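Local coordinates for FERM, RhoGEF and pleckstrin domain protein 2 (Danio rerio, PDB 6D21) that probably acts as a guanine nucleotide exchange factor that activates RAC1 in semaphorin signalling and actin remodelling, with this FERM domain probably contributing to membrane targeting, at residues A[186-191]-A[214-219]. Sequence-based numbering, arbitrary orientation.
Sequences LEMFGV and QVFQGH
The Phe216 ring is met at its edge, close to its own plane, by Glu187 CG, 4.2 Å from CE2, while Met188 SD and Val191 CG2 come at it obliquely. Gln214 OE1, from the same strand, lies in the plane of the Phe216 ring at its edge. The sulfur of Met188 lies 5.0 Å from the centroid of the Phe216 ring and 37° off the ring normal, a Met-aromatic contact, and Val191 CG2 reaches the ring tip, 4.2 Å from CZ. A large flat phenyl suits this place because it offers contact surface to a methylene, a thioether and a methyl at once; Phe193 adds a further ring beside it.

The imidazole of His219 is approached obliquely by Met188, whose CE stands 3.6 Å from ND1. Bends at chi2 and chi3 curl the thioether, so that one flexible, apolar chain serves both aromatic rings. Glu187 behaves differently: with CG anti to the backbone N (chi1 -172°) and the chain extended beyond it, its methylenes run past Phe216 in the opposite direction, and the carboxylate stands nearly perpendicular to the ring. Its OE2 ends 3.0 Å from His219 O; both atoms are acceptors, so this is no hydrogen bond. Lys221, on strand 220-226, touches the Glu187 side chain and could offset the unfavourable approach of the two oxygens.

Two overlapping beta turns, type I from Leu186 to Phe189 and type II from Met188 to Val191, present these side chains; Gly190 readily takes the positive phi of the second. The connection from helix 172-183 of the central lobe to strand 194-197 thus folds back on the PH-like sheet, against the end of strand 212-217 and the turn that follows, at a lobe junction of the three-lobed FERM cloverleaf.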
loop_
_atom_site.group_PDB
_atom_site.type_symbol
_atom_site.label_atom_id
_atom_site.label_comp_id
_atom_site.label_asym_id
_atom_site.label_seq_id
_atom_site.Cartn_x
_atom_site.Cartn_y
_atom_site.Cartn_z
ATOM N N LEU A 186 10.024 -7.380 5.982
ATOM C CA LEU A 186 9.804 -8.238 4.820
ATOM C C LEU A 186 10.138 -7.511 3.531
ATOM O O LEU A 186 9.858 -6.323 3.382
ATOM C CB LEU A 186 8.356 -8.724 4.770
ATOM C CG LEU A 186 7.943 -9.490 6.030
ATOM C CD1 LEU A 186 6.457 -9.826 5.975
ATOM C CD2 LEU A 186 8.813 -10.768 6.184
ATOM N N GLU A 187 10.720 -8.246 2.595
ATOM C CA GLU A 187 11.137 -7.689 1.319
ATOM C C GLU A 187 9.984 -7.063 0.548
ATOM O O GLU A 187 10.163 -6.055 -0.143
ATOM C CB GLU A 187 11.792 -8.785 0.475
ATOM C CG GLU A 187 12.440 -8.310 -0.800
ATOM C CD GLU A 187 13.103 -9.449 -1.553
ATOM O OE1 GLU A 187 14.346 -9.442 -1.655
ATOM O OE2 GLU A 187 12.383 -10.354 -2.033
ATOM N N MET A 188 8.792 -7.648 0.666
ATOM C CA MET A 188 7.650 -7.158 -0.091
ATOM C C MET A 188 6.793 -6.092 0.621
ATOM O O MET A 188 5.776 -5.661 0.082
ATOM C CB MET A 188 6.746 -8.331 -0.482
ATOM C CG MET A 188 7.424 -9.260 -1.474
ATOM S SD MET A 188 7.631 -8.391 -3.048
ATOM C CE MET A 188 5.937 -8.403 -3.634
ATOM N N PHE A 189 7.178 -5.700 1.829
ATOM C CA PHE A 189 6.436 -4.694 2.576
ATOM C C PHE A 189 6.418 -3.361 1.838
ATOM O O PHE A 189 7.472 -2.819 1.514
ATOM C CB PHE A 189 7.036 -4.500 3.967
ATOM C CG PHE A 189 6.422 -3.346 4.747
ATOM C CD1 PHE A 189 5.109 -3.409 5.193
ATOM C CD2 PHE A 189 7.158 -2.206 5.020
ATOM C CE1 PHE A 189 4.548 -2.354 5.907
ATOM C CE2 PHE A 189 6.602 -1.144 5.742
ATOM C CZ PHE A 189 5.308 -1.227 6.184
ATOM N N GLY A 190 5.222 -2.839 1.583
ATOM C CA GLY A 190 5.071 -1.549 0.914
ATOM C C GLY A 190 5.336 -1.621 -0.587
ATOM O O GLY A 190 5.262 -0.619 -1.290
ATOM N N VAL A 191 5.627 -2.815 -1.096
ATOM C CA VAL A 191 6.007 -2.937 -2.505
ATOM C C VAL A 191 4.782 -2.952 -3.446
ATOM O O VAL A 191 3.809 -3.683 -3.214
ATOM C CB VAL A 191 6.863 -4.206 -2.727
ATOM C CG1 VAL A 191 7.049 -4.491 -4.207
ATOM C CG2 VAL A 191 8.207 -4.066 -2.028
ATOM N N GLN A 214 13.473 0.438 -6.810
ATOM C CA GLN A 214 13.845 -0.965 -6.727
ATOM C C GLN A 214 13.540 -1.683 -8.028
ATOM O O GLN A 214 12.641 -1.295 -8.769
ATOM C CB GLN A 214 13.120 -1.659 -5.583
ATOM C CG GLN A 214 13.494 -1.142 -4.235
ATOM C CD GLN A 214 12.403 -1.404 -3.218
ATOM O OE1 GLN A 214 11.243 -1.604 -3.576
ATOM N NE2 GLN A 214 12.767 -1.399 -1.942
ATOM N N VAL A 215 14.308 -2.734 -8.291
ATOM C CA VAL A 215 14.126 -3.545 -9.476
ATOM C C VAL A 215 13.935 -4.986 -9.051
ATOM O O VAL A 215 14.762 -5.542 -8.316
ATOM C CB VAL A 215 15.326 -3.446 -10.433
ATOM C CG1 VAL A 215 15.072 -4.299 -11.665
ATOM C CG2 VAL A 215 15.577 -2.000 -10.818
ATOM N N PHE A 216 12.841 -5.588 -9.503
ATOM C CA PHE A 216 12.568 -6.979 -9.177
ATOM C C PHE A 216 12.530 -7.838 -10.414
ATOM O O PHE A 216 12.048 -7.410 -11.457
ATOM C CB PHE A 216 11.240 -7.113 -8.449
ATOM C CG PHE A 216 11.265 -6.632 -7.035
ATOM C CD1 PHE A 216 11.089 -5.285 -6.744
ATOM C CD2 PHE A 216 11.422 -7.529 -5.989
ATOM C CE1 PHE A 216 11.086 -4.842 -5.437
ATOM C CE2 PHE A 216 11.420 -7.098 -4.680
ATOM C CZ PHE A 216 11.255 -5.749 -4.396
ATOM N N GLN A 217 13.039 -9.057 -10.286
ATOM C CA GLN A 217 12.817 -10.092 -11.287
ATOM C C GLN A 217 11.996 -11.158 -10.604
ATOM O O GLN A 217 12.489 -11.837 -9.706
ATOM C CB GLN A 217 14.130 -10.659 -11.817
ATOM C CG GLN A 217 13.979 -11.548 -13.036
ATOM C CD GLN A 217 15.317 -12.006 -13.601
ATOM O OE1 GLN A 217 16.380 -11.683 -13.062
ATOM N NE2 GLN A 217 15.268 -12.757 -14.695
ATOM N N GLY A 218 10.735 -11.292 -11.008
ATOM C CA GLY A 218 9.807 -12.104 -10.252
ATOM C C GLY A 218 9.603 -11.431 -8.909
ATOM O O GLY A 218 9.289 -10.242 -8.869
ATOM N N HIS A 219 9.795 -12.173 -7.817
ATOM C CA HIS A 219 9.637 -11.618 -6.469
ATOM C C HIS A 219 10.970 -11.450 -5.757
ATOM O O HIS A 219 11.016 -11.172 -4.555
ATOM C CB HIS A 219 8.712 -12.496 -5.629
ATOM C CG HIS A 219 7.259 -12.312 -5.939
ATOM N ND1 HIS A 219 6.392 -11.671 -5.081
ATOM C CD2 HIS A 219 6.521 -12.680 -7.012
ATOM C CE1 HIS A 219 5.181 -11.658 -5.608
ATOM N NE2 HIS A 219 5.233 -12.261 -6.781
#